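Local coordinates for protein Poly(A) ribonuclease pop2 (Schizosaccharomyces pombe, PDB 2P51) that removes poly(A) tails from messenger RNA as the catalytic 3'-exoribonuclease subunit of the CCR4-NOT complex, releasing 5'-AMP, at residues V48-E53 with A174-A179; A78-L83 with S169-A174; P184-A187 with E191-K194. One frame throughout, in Å; residues are numbered along the deposited sequence. Where two conformers were deposited one is given.

Interaction 1 of 3, residues V48-E53 with A174-A179; sequences VSMDTE and AYLLKA. With MG (magnesium ion), chain C; MG (magnesium ion), chain B.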
# COMPACT_ATOMS: atom_id res chain seq x y z
N VAL A 48 5.94 7.33 4.96
CA VAL A 48 4.69 7.06 4.24
C VAL A 48 4.26 5.61 4.45
O VAL A 48 5.05 4.72 4.05
CB VAL A 48 4.89 7.29 2.75
CG1 VAL A 48 3.59 6.98 2.00
CG2 VAL A 48 5.37 8.71 2.42
N SER A 49 3.08 5.36 5.01
CA SER A 49 2.57 3.99 5.19
C SER A 49 1.54 3.72 4.10
O SER A 49 0.76 4.66 3.83
CB SER A 49 1.96 3.78 6.59
OG SER A 49 3.01 4.01 7.54
N MET A 50 1.55 2.50 3.54
CA MET A 50 0.76 2.29 2.33
C MET A 50 0.04 0.95 2.38
O MET A 50 0.55 -0.04 2.94
CB MET A 50 1.68 2.36 1.09
CG MET A 50 1.06 2.11 -0.26
SD MET A 50 1.00 0.34 -0.69
CE MET A 50 2.74 0.09 -1.12
N ASP A 51 -1.14 1.00 1.74
CA ASP A 51 -1.90 -0.22 1.46
C ASP A 51 -2.62 -0.06 0.12
O ASP A 51 -2.76 1.12 -0.31
CB ASP A 51 -2.96 -0.52 2.54
CG ASP A 51 -3.62 -1.89 2.37
OD1 ASP A 51 -2.92 -2.82 1.91
OD2 ASP A 51 -4.82 -1.96 2.71
N THR A 52 -3.07 -1.16 -0.48
CA THR A 52 -3.89 -1.01 -1.68
C THR A 52 -5.09 -1.96 -1.58
O THR A 52 -5.05 -2.94 -0.85
CB THR A 52 -3.19 -1.35 -3.02
OG1 THR A 52 -3.03 -2.76 -3.13
CG2 THR A 52 -1.80 -0.65 -3.10
N GLU A 53 -6.18 -1.65 -2.29
CA GLU A 53 -7.24 -2.62 -2.46
C GLU A 53 -7.31 -2.94 -3.97
O GLU A 53 -7.10 -2.05 -4.82
CB GLU A 53 -8.59 -2.12 -1.97
CG GLU A 53 -8.65 -1.65 -0.52
CD GLU A 53 -8.24 -2.67 0.49
OE1 GLU A 53 -8.51 -3.87 0.34
OE2 GLU A 53 -7.59 -2.26 1.50
N ALA A 174 3.64 -4.10 -5.91
CA ALA A 174 3.53 -4.40 -7.34
C ALA A 174 2.51 -3.46 -7.98
O ALA A 174 2.72 -2.97 -9.11
CB ALA A 174 3.21 -5.86 -7.60
N TYR A 175 1.39 -3.18 -7.29
CA TYR A 175 0.38 -2.28 -7.90
C TYR A 175 0.93 -0.87 -8.06
O TYR A 175 0.60 -0.23 -9.06
CB TYR A 175 -0.90 -2.27 -7.06
CG TYR A 175 -1.86 -3.35 -7.57
CD1 TYR A 175 -2.16 -4.51 -6.89
CD2 TYR A 175 -2.44 -3.12 -8.81
CE1 TYR A 175 -3.04 -5.48 -7.39
CE2 TYR A 175 -3.29 -4.06 -9.32
CZ TYR A 175 -3.60 -5.23 -8.63
OH TYR A 175 -4.47 -6.11 -9.21
N LEU A 176 1.75 -0.42 -7.12
CA LEU A 176 2.29 0.93 -7.27
C LEU A 176 3.33 0.92 -8.39
O LEU A 176 3.39 1.88 -9.19
CB LEU A 176 2.91 1.52 -5.99
CG LEU A 176 1.90 2.34 -5.15
CD1 LEU A 176 0.85 1.41 -4.54
CD2 LEU A 176 2.63 3.17 -4.12
N LEU A 177 4.12 -0.18 -8.46
CA LEU A 177 5.08 -0.15 -9.60
C LEU A 177 4.38 -0.23 -10.93
O LEU A 177 4.77 0.45 -11.91
CB LEU A 177 6.11 -1.28 -9.45
CG LEU A 177 7.31 -1.25 -10.41
CD1 LEU A 177 8.28 -0.12 -10.03
CD2 LEU A 177 8.04 -2.58 -10.46
N LYS A 178 3.34 -1.03 -11.04
CA LYS A 178 2.52 -1.10 -12.26
C LYS A 178 1.96 0.27 -12.63
O LYS A 178 1.96 0.73 -13.76
CB LYS A 178 1.37 -2.11 -12.05
CG LYS A 178 0.29 -2.08 -13.11
CD LYS A 178 -0.82 -3.09 -12.81
CE LYS A 178 -1.89 -3.05 -13.93
NZ LYS A 178 -3.10 -3.85 -13.46
N ALA A 179 1.45 1.01 -11.65
CA ALA A 179 0.90 2.33 -11.92
C ALA A 179 2.01 3.23 -12.44
O ALA A 179 1.85 3.92 -13.47
CB ALA A 179 0.30 2.92 -10.66
MG MG C . -6.39 -3.32 2.86
MG MG B . -2.12 -4.70 2.03
O HOH W 1 -3.15 -5.45 0.40
O HOH W 2 -5.58 -4.48 1.27
O HOH W 3 -0.97 -4.27 3.69
O HOH W 4 -3.68 -5.26 3.16
O HOH W 5 -1.20 -6.61 2.25
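Thr52 meets Leu176 and Tyr175 from the strand side of a buried strand-helix contact. Its CB points at helix 170-181. Chi1 of 73° sets OG1 between the backbone N and the carbonyl carbon and leaves CG2 anti to the carbonyl carbon. OG1 lies oblique to the Tyr175 ring, 4.2 Å from CD1, and its polar partner is OD1 of Asp172, to which it is hydrogen-bonded. CG2 runs past Leu176 in the opposite sense and lies 3.7 Å from Leu176 CD1. Leu176 was modelled in two conformers, so its distances hold for one of them. That same methyl is approached tip to tip by Met50, whose chain bends so that SD comes to 4.0 Å from Leu176 CD1.

Strand alternation sends Asp51 and Glu53 the other way, to the metals. Asp51 bridges two magnesium ions: OD1 binds the chain B ion at 2.0 Å and OD2 the chain C ion at 2.1 Å. Glu53 OE2 also binds the chain C ion. Asp172 and Asp241 complete the protein ligands of the pair. The backbone takes part too, since Thr52 O accepts from water 2, a ligand of the chain C ion.

Strand 47-53 runs between strands 87-93 and 163-166. The axes of residues 174-179 and 48-53 cross at 82°, and Leu176 also reaches Ile88 and Trp164 on those two neighbours.

Interaction 2 of 3, residues A78-L83 with S169-A174; sequences ANVDSL and SGYDFA. With MG (magnesium ion), chain B.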
# COMPACT_ATOMS: atom_id res chain seq x y z
N ALA A 78 1.00 -12.52 -12.51
CA ALA A 78 -0.13 -12.88 -13.36
C ALA A 78 -1.34 -12.06 -12.96
O ALA A 78 -2.08 -11.56 -13.81
CB ALA A 78 -0.43 -14.37 -13.27
N ASN A 79 -1.59 -11.93 -11.67
CA ASN A 79 -2.84 -11.26 -11.25
C ASN A 79 -2.71 -9.75 -11.25
O ASN A 79 -3.63 -9.06 -11.71
CB ASN A 79 -3.27 -11.79 -9.85
CG ASN A 79 -3.82 -13.21 -10.00
OD1 ASN A 79 -5.00 -13.35 -10.29
ND2 ASN A 79 -3.01 -14.24 -9.82
N VAL A 80 -1.58 -9.23 -10.75
CA VAL A 80 -1.43 -7.77 -10.71
C VAL A 80 -1.42 -7.22 -12.12
O VAL A 80 -2.02 -6.16 -12.37
CB VAL A 80 -0.17 -7.34 -9.94
CG1 VAL A 80 0.02 -5.85 -10.05
CG2 VAL A 80 -0.25 -7.73 -8.46
N ASP A 81 -0.76 -7.92 -13.04
CA ASP A 81 -0.75 -7.38 -14.41
C ASP A 81 -2.18 -7.29 -14.99
O ASP A 81 -2.40 -6.39 -15.80
CB ASP A 81 0.02 -8.28 -15.37
CG ASP A 81 1.51 -8.08 -15.39
OD1 ASP A 81 2.06 -7.12 -14.82
OD2 ASP A 81 2.16 -8.94 -16.05
N SER A 82 -3.07 -8.21 -14.58
CA SER A 82 -4.35 -8.37 -15.24
C SER A 82 -5.55 -7.68 -14.60
O SER A 82 -6.55 -7.44 -15.26
CB SER A 82 -4.67 -9.89 -15.31
OG SER A 82 -3.88 -10.36 -16.42
N LEU A 83 -5.42 -7.38 -13.32
CA LEU A 83 -6.54 -6.89 -12.54
C LEU A 83 -6.27 -5.46 -12.12
O LEU A 83 -5.16 -5.15 -11.64
CB LEU A 83 -6.76 -7.73 -11.28
CG LEU A 83 -7.08 -9.23 -11.51
CD1 LEU A 83 -7.34 -9.92 -10.16
CD2 LEU A 83 -8.27 -9.38 -12.44
N SER A 169 3.59 -7.04 1.68
CA SER A 169 3.55 -5.97 0.71
C SER A 169 3.72 -6.36 -0.75
O SER A 169 3.75 -5.44 -1.57
CB SER A 169 4.69 -4.94 1.03
OG SER A 169 5.92 -5.68 0.87
N GLY A 170 3.88 -7.64 -1.13
CA GLY A 170 4.21 -7.97 -2.53
C GLY A 170 3.19 -7.39 -3.50
O GLY A 170 3.55 -6.71 -4.48
N TYR A 171 1.91 -7.67 -3.28
CA TYR A 171 0.90 -7.14 -4.21
C TYR A 171 0.81 -5.63 -4.13
O TYR A 171 0.69 -4.99 -5.19
CB TYR A 171 -0.51 -7.75 -3.95
CG TYR A 171 -0.70 -9.13 -4.53
CD1 TYR A 171 -0.10 -10.26 -3.95
CD2 TYR A 171 -1.52 -9.35 -5.65
CE1 TYR A 171 -0.29 -11.54 -4.47
CE2 TYR A 171 -1.69 -10.64 -6.15
CZ TYR A 171 -1.09 -11.74 -5.59
OH TYR A 171 -1.27 -13.01 -6.10
N ASP A 172 0.81 -5.07 -2.93
CA ASP A 172 0.64 -3.64 -2.75
C ASP A 172 1.74 -2.86 -3.48
O ASP A 172 1.48 -1.90 -4.25
CB ASP A 172 0.62 -3.34 -1.26
CG ASP A 172 -0.59 -3.81 -0.51
OD1 ASP A 172 -1.63 -4.02 -1.21
OD2 ASP A 172 -0.58 -4.03 0.72
N PHE A 173 3.00 -3.30 -3.28
CA PHE A 173 4.11 -2.62 -3.98
C PHE A 173 4.02 -2.89 -5.49
O PHE A 173 4.33 -2.00 -6.30
CB PHE A 173 5.48 -3.09 -3.49
CG PHE A 173 6.12 -2.27 -2.40
CD1 PHE A 173 6.19 -0.89 -2.48
CD2 PHE A 173 6.65 -2.88 -1.29
CE1 PHE A 173 6.76 -0.06 -1.50
CE2 PHE A 173 7.24 -2.09 -0.32
CZ PHE A 173 7.30 -0.71 -0.39
N ALA A 174 3.64 -4.10 -5.91
CA ALA A 174 3.53 -4.40 -7.34
C ALA A 174 2.51 -3.46 -7.98
O ALA A 174 2.72 -2.97 -9.11
CB ALA A 174 3.21 -5.86 -7.60
MG MG B . -2.12 -4.70 2.03
O HOH W 1 -3.15 -5.45 0.40
O HOH W 3 -0.97 -4.27 3.69
O HOH W 4 -3.68 -5.26 3.16
O HOH W 5 -1.20 -6.61 2.25
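Val80 and Tyr171 are brought together by their first torsions. In Val80, chi1 of 174° puts CG1 opposite the backbone N and CG2 opposite the carbonyl carbon, and CB already points at helix 170-181. Both methyls therefore meet that helix. In Tyr171, chi1 of -80° sets CG opposite its own carbonyl carbon and swings the ring toward helix 69-82.

The two side chains cross obliquely. CG2 of Val80 comes at a slant to the ring, 3.5 Å from Tyr171 CD2. Asn79 comes in at the ring edge, with its CB 4.2 Å from Tyr171 CE2. The amide of Asn79 is engaged away from the ring, with Ala59 O, Thr75 O and Val58 N. The other branch of Val80 goes to the next turn, where CG1 lies 4.0 Å from Ala174 CB. With an alanine in place of Val80 both methyls are lost, and a gap would probably open between Ala174 CB and the CD2-CE2 part of the Tyr171 ring.

Asp172 follows Tyr171 on the helix but points away from this packing. Its OD2 binds the chain B magnesium at 2.1 Å. OD1 accepts a hydrogen bond from water 1 at 2.6 Å, and water 1 is itself a ligand of that ion. OD1 is also hydrogen-bonded to Thr52 OG1. The carboxylate is thus gripped at both oxygens, which fixes its rotation.

The two helix segments run at 35° to each other. Helix 69-82 packs on the flank of a helix whose first turn supplies a metal ligand. Asp51, Glu53, Asp172 and Asp241 make up the acidic metal-binding set of the DEDD nuclease fold.

Interaction 3 of 3, residues P184-A187 with E191-K194; sequences PLPA and EFYK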
# COMPACT_ATOMS: atom_id res chain seq x y z
N PRO A 184 3.72 -4.36 -18.20
CA PRO A 184 3.74 -5.61 -17.44
C PRO A 184 4.91 -5.65 -16.47
O PRO A 184 5.99 -5.08 -16.71
CB PRO A 184 3.96 -6.68 -18.50
CG PRO A 184 3.44 -6.05 -19.76
CD PRO A 184 3.67 -4.56 -19.67
N LEU A 185 4.73 -6.32 -15.33
CA LEU A 185 5.82 -6.43 -14.35
C LEU A 185 6.96 -7.27 -14.91
O LEU A 185 6.81 -8.10 -15.85
CB LEU A 185 5.28 -7.02 -13.04
CG LEU A 185 4.25 -6.18 -12.29
CD1 LEU A 185 3.49 -7.06 -11.30
CD2 LEU A 185 4.93 -5.01 -11.61
N PRO A 186 8.16 -7.08 -14.35
CA PRO A 186 9.29 -7.96 -14.77
C PRO A 186 8.96 -9.45 -14.61
O PRO A 186 8.18 -9.92 -13.76
CB PRO A 186 10.41 -7.49 -13.84
CG PRO A 186 10.04 -6.08 -13.50
CD PRO A 186 8.53 -6.07 -13.35
N ALA A 187 9.55 -10.31 -15.44
CA ALA A 187 9.28 -11.76 -15.46
C ALA A 187 9.83 -12.48 -14.23
O ALA A 187 9.28 -13.50 -13.79
CB ALA A 187 9.88 -12.39 -16.70
N GLU A 191 14.52 -8.93 -10.90
CA GLU A 191 14.36 -7.70 -11.66
C GLU A 191 13.30 -6.79 -11.02
O GLU A 191 13.44 -5.57 -10.97
CB GLU A 191 13.96 -7.92 -13.13
CG GLU A 191 14.00 -6.68 -14.00
CD GLU A 191 13.70 -6.85 -15.47
OE1 GLU A 191 13.78 -7.97 -16.04
OE2 GLU A 191 13.36 -5.85 -16.17
N PHE A 192 12.21 -7.40 -10.56
CA PHE A 192 11.19 -6.62 -9.88
C PHE A 192 11.80 -5.94 -8.67
O PHE A 192 11.58 -4.73 -8.48
CB PHE A 192 10.08 -7.57 -9.47
CG PHE A 192 9.06 -7.01 -8.51
CD1 PHE A 192 8.02 -6.25 -9.05
CD2 PHE A 192 9.11 -7.23 -7.15
CE1 PHE A 192 7.05 -5.72 -8.21
CE2 PHE A 192 8.15 -6.67 -6.34
CZ PHE A 192 7.11 -5.91 -6.83
N TYR A 193 12.54 -6.71 -7.86
CA TYR A 193 13.13 -6.18 -6.65
C TYR A 193 14.09 -5.04 -6.95
O TYR A 193 14.12 -4.01 -6.25
CB TYR A 193 13.87 -7.33 -5.95
CG TYR A 193 14.42 -6.91 -4.60
CD1 TYR A 193 13.59 -6.74 -3.48
CD2 TYR A 193 15.79 -6.68 -4.47
CE1 TYR A 193 14.11 -6.35 -2.27
CE2 TYR A 193 16.30 -6.28 -3.26
CZ TYR A 193 15.47 -6.12 -2.17
OH TYR A 193 16.02 -5.74 -0.97
N LYS A 194 14.91 -5.19 -7.98
CA LYS A 194 15.87 -4.14 -8.31
C LYS A 194 15.19 -2.82 -8.63
O LYS A 194 15.57 -1.73 -8.19
CB LYS A 194 16.66 -4.61 -9.53
CG LYS A 194 17.63 -3.62 -10.11
CD LYS A 194 18.59 -4.51 -10.96
CE LYS A 194 18.43 -5.93 -10.38
NZ LYS A 194 19.21 -6.13 -9.13
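Pro186 packs against Glu191 and Phe192 where the loop after helix 170-181 leads into helix 189-199. This is the loop that joins the two helices in the DEDD nuclease fold. From Pro184 to Pro186 the backbone is extended, with polyproline-II-like angles, and it runs beside the early turns of the helix.

Two kinds of apolar contact join the segments. The first is aliphatic packing on the proline ring. Pro186 CB points toward the helix and comes to 3.7 Å from Phe192 N. Its CG lies 3.8 Å from Phe192 CA, so the ring sits against the helix backbone itself. Glu191 covers the same proline with the carbons of its side chain. This residue was modelled in two conformers, and what follows holds for one of them. Its chain is extended, with chi1 at -170°, and passes alongside the proline, with Glu191 CB 3.6 Å from Pro186 CB.

The second kind is contact at the edge of an aromatic ring. Phe192 offers its rim to the loop, and Pro186 CD lies near the ring plane there. Leu185 lies side by side with Phe192, pointing the same way, and also touches helices 69-82 and 170-181. Phe192 also meets the ring of Tyr73, with planes at about 45°.

Polar groups of the loop turn to helix 69-82: Pro186 O is hydrogen-bonded to Tyr73 OH, and Ala187 O to Gln74 NE2. At the inner end of the contact, Leu185 CD2 touches the ring edge 4.1 Å from Phe192 CE1.

Helix 170-181 ties the three contacts together. Interactions 1 and 2 share Ala174 and use different sides of this helix, and both hold ligands of the chain B magnesium. They are joined directly by Thr52 OG1 and Asp172 OD1, 2.7 Å apart, and by Tyr175 OH and Leu83 O, also 2.7 Å apart. Interaction 3 lies further out, its centre about 15 Å from that of interaction 1. Phe192 CE1 packs 3.9 Å from Ala174 CA. Asp81 OD1 probably accepts a hydrogen bond from Leu185 N at 2.8 Å, linking interactions 2 and 3. The nearest Phe192 side-chain atom is about 13 Å from the chain B magnesium, so interaction 3 does not touch the metals but packs on the helix that carries Asp172.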